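Local coordinates for protein putative citrate lyase (PDB 3QQW) that probably acts as a magnesium-dependent lyase of the citrate lyase type, possibly cleaving (S)-citramalyl-CoA, on a TIM-barrel scaffold, at residues C[87-92]-C[99-104]. Numbering follows the deposited sequence.
Sequences ARIHDP and QDVDII
Asp100, one turn into helix 97-107, reaches back to Ile89 and His90 at the C-terminal end of strand 85-88, joining strand and helix within one beta-alpha-beta unit of the TIM barrel. Its CG lies beside the backbone N, opposite the carbonyl carbon (chi1 -66°), which sends the carboxylate toward the turn that follows the strand. There OD2 accepts two bonds from a single residue. The backbone His90 N donates to Asp100 OD2 over 2.9 Å, entering nearly along the C-O axis, while His90 ND1 approaches the syn lone pair of Asp100 OD2 at 2.5 Å. The ring is met at its edge, with OD2 close to the imidazole plane, and the carboxylate is turned 30° from that plane. Two donors on one oxygen help hold both the His90 backbone and its ring rotation. Beyond this pair, the imidazole stacks on the ring of His94, and the side chain also touches Glu64 of helix 64-76. The CB of Asp100 meanwhile rests against Ile89, 3.8 Å from Ile89 CG2.

With Val101 the contact becomes apolar: its CG2 meets Ile89 CD1 at 3.7 Å, the two side chains crossing at a slant. Ile89 has CG1 wedged between its backbone N and carbonyl carbon (chi1 66°), and from there CD1 extends to the valine.

A turn after Asp100, Ile104 leaves the helix toward 87-92 and packs over its start at Ala87. Between Ala87 and Ile89, the Arg88 side chain leaves the backbone on the side away from the helix; it is a predicted substrate-binding residue and forms a salt bridge with Asp54. The helix thus packs on the outer side of the strand, where Ile104 CD1 lies 3.9 Å from Ala87 CB and 4.3 Å from Ile89 CG2.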
loop_
_atom_site.group_PDB
_atom_site.type_symbol
_atom_site.label_atom_id
_atom_site.label_comp_id
_atom_site.label_asym_id
_atom_site.label_seq_id
_atom_site.Cartn_x
_atom_site.Cartn_y
_atom_site.Cartn_z
ATOM N N ALA C 87 -18.403 22.639 11.896
ATOM C CA ALA C 87 -18.223 22.250 13.289
ATOM C C ALA C 87 -17.688 20.848 13.421
ATOM O O ALA C 87 -18.097 19.964 12.681
ATOM C CB ALA C 87 -19.539 22.364 14.045
ATOM N N ARG C 88 -16.801 20.629 14.380
ATOM C CA ARG C 88 -16.334 19.282 14.681
ATOM C C ARG C 88 -17.127 18.832 15.881
ATOM O O ARG C 88 -17.020 19.431 16.941
ATOM C CB ARG C 88 -14.803 19.174 14.919
ATOM C CG ARG C 88 -14.460 17.783 15.458
ATOM C CD ARG C 88 -13.027 17.331 15.427
ATOM N NE ARG C 88 -12.118 18.221 16.141
ATOM C CZ ARG C 88 -10.791 18.080 16.155
ATOM N NH1 ARG C 88 -10.216 17.040 15.552
ATOM N NH2 ARG C 88 -10.030 18.961 16.803
ATOM N N ILE C 89 -17.932 17.788 15.710
ATOM C CA ILE C 89 -18.730 17.187 16.764
ATOM C C ILE C 89 -17.853 16.158 17.476
ATOM O O ILE C 89 -16.746 15.914 17.046
ATOM C CB ILE C 89 -20.022 16.568 16.121
ATOM C CG1 ILE C 89 -19.669 15.366 15.163
ATOM C CG2 ILE C 89 -20.830 17.685 15.388
ATOM C CD1 ILE C 89 -20.830 14.497 14.702
ATOM N N HIS C 90 -18.347 15.542 18.530
ATOM C CA HIS C 90 -17.664 14.489 19.267
ATOM C C HIS C 90 -17.643 13.171 18.446
ATOM O O HIS C 90 -18.423 13.012 17.508
ATOM C CB HIS C 90 -18.356 14.285 20.637
ATOM C CG HIS C 90 -18.100 15.418 21.595
ATOM N ND1 HIS C 90 -18.922 16.549 21.630
ATOM C CD2 HIS C 90 -17.098 15.587 22.488
ATOM C CE1 HIS C 90 -18.412 17.334 22.561
ATOM N NE2 HIS C 90 -17.320 16.788 23.111
ATOM N N ASP C 91 -16.744 12.231 18.803
ATOM C CA ASP C 91 -16.586 10.994 18.068
ATOM C C ASP C 91 -17.823 10.057 18.185
ATOM O O ASP C 91 -18.628 10.221 19.108
ATOM C CB ASP C 91 -15.299 10.290 18.497
ATOM C CG ASP C 91 -15.346 9.701 19.861
ATOM O OD1 ASP C 91 -14.956 10.399 20.821
ATOM O OD2 ASP C 91 -15.759 8.539 19.979
ATOM N N PRO C 92 -17.979 9.065 17.268
ATOM C CA PRO C 92 -19.178 8.203 17.300
ATOM C C PRO C 92 -19.382 7.373 18.574
ATOM O O PRO C 92 -20.475 6.825 18.769
ATOM C CB PRO C 92 -18.972 7.271 16.099
ATOM C CG PRO C 92 -18.079 8.036 15.165
ATOM C CD PRO C 92 -17.142 8.760 16.083
ATOM N N GLN C 99 -26.418 14.745 20.116
ATOM C CA GLN C 99 -26.821 16.015 20.718
ATOM C C GLN C 99 -26.110 17.180 20.013
ATOM O O GLN C 99 -26.762 18.175 19.716
ATOM C CB GLN C 99 -26.530 16.007 22.222
ATOM C CG GLN C 99 -26.998 17.261 22.953
ATOM C CD GLN C 99 -26.680 17.180 24.416
ATOM O OE1 GLN C 99 -25.587 17.560 24.852
ATOM N NE2 GLN C 99 -27.620 16.660 25.197
ATOM N N ASP C 100 -24.805 17.038 19.701
ATOM C CA ASP C 100 -24.047 18.053 18.949
ATOM C C ASP C 100 -24.694 18.284 17.604
ATOM O O ASP C 100 -24.866 19.416 17.202
ATOM C CB ASP C 100 -22.582 17.633 18.719
ATOM C CG ASP C 100 -21.670 17.499 19.926
ATOM O OD1 ASP C 100 -21.962 18.129 20.974
ATOM O OD2 ASP C 100 -20.636 16.802 19.808
ATOM N N VAL C 101 -25.073 17.198 16.915
ATOM C CA VAL C 101 -25.715 17.235 15.591
ATOM C C VAL C 101 -27.075 17.922 15.732
ATOM O O VAL C 101 -27.326 18.894 15.014
ATOM C CB VAL C 101 -25.810 15.829 14.946
ATOM C CG1 VAL C 101 -26.682 15.854 13.696
ATOM C CG2 VAL C 101 -24.418 15.293 14.613
ATOM N N ASP C 102 -27.916 17.474 16.693
ATOM C CA ASP C 102 -29.227 18.091 16.932
ATOM C C ASP C 102 -29.115 19.604 17.126
ATOM O O ASP C 102 -29.740 20.364 16.395
ATOM C CB ASP C 102 -29.903 17.487 18.168
ATOM C CG ASP C 102 -30.188 16.011 18.105
ATOM O OD1 ASP C 102 -30.137 15.443 16.985
ATOM O OD2 ASP C 102 -30.442 15.411 19.183
ATOM N N ILE C 103 -28.270 20.038 18.068
ATOM C CA ILE C 103 -28.105 21.452 18.413
ATOM C C ILE C 103 -27.532 22.273 17.251
ATOM O O ILE C 103 -28.080 23.327 16.935
ATOM C CB ILE C 103 -27.244 21.624 19.707
ATOM C CG1 ILE C 103 -27.959 21.003 20.943
ATOM C CG2 ILE C 103 -26.921 23.092 19.948
ATOM C CD1 ILE C 103 -27.030 20.817 22.148
ATOM N N ILE C 104 -26.430 21.801 16.640
ATOM C CA ILE C 104 -25.763 22.552 15.582
ATOM C C ILE C 104 -26.592 22.573 14.279
ATOM O O ILE C 104 -26.782 23.643 13.725
ATOM C CB ILE C 104 -24.300 22.084 15.369
ATOM C CG1 ILE C 104 -23.491 22.337 16.664
ATOM C CG2 ILE C 104 -23.646 22.820 14.172
ATOM C CD1 ILE C 104 -22.189 21.553 16.789
#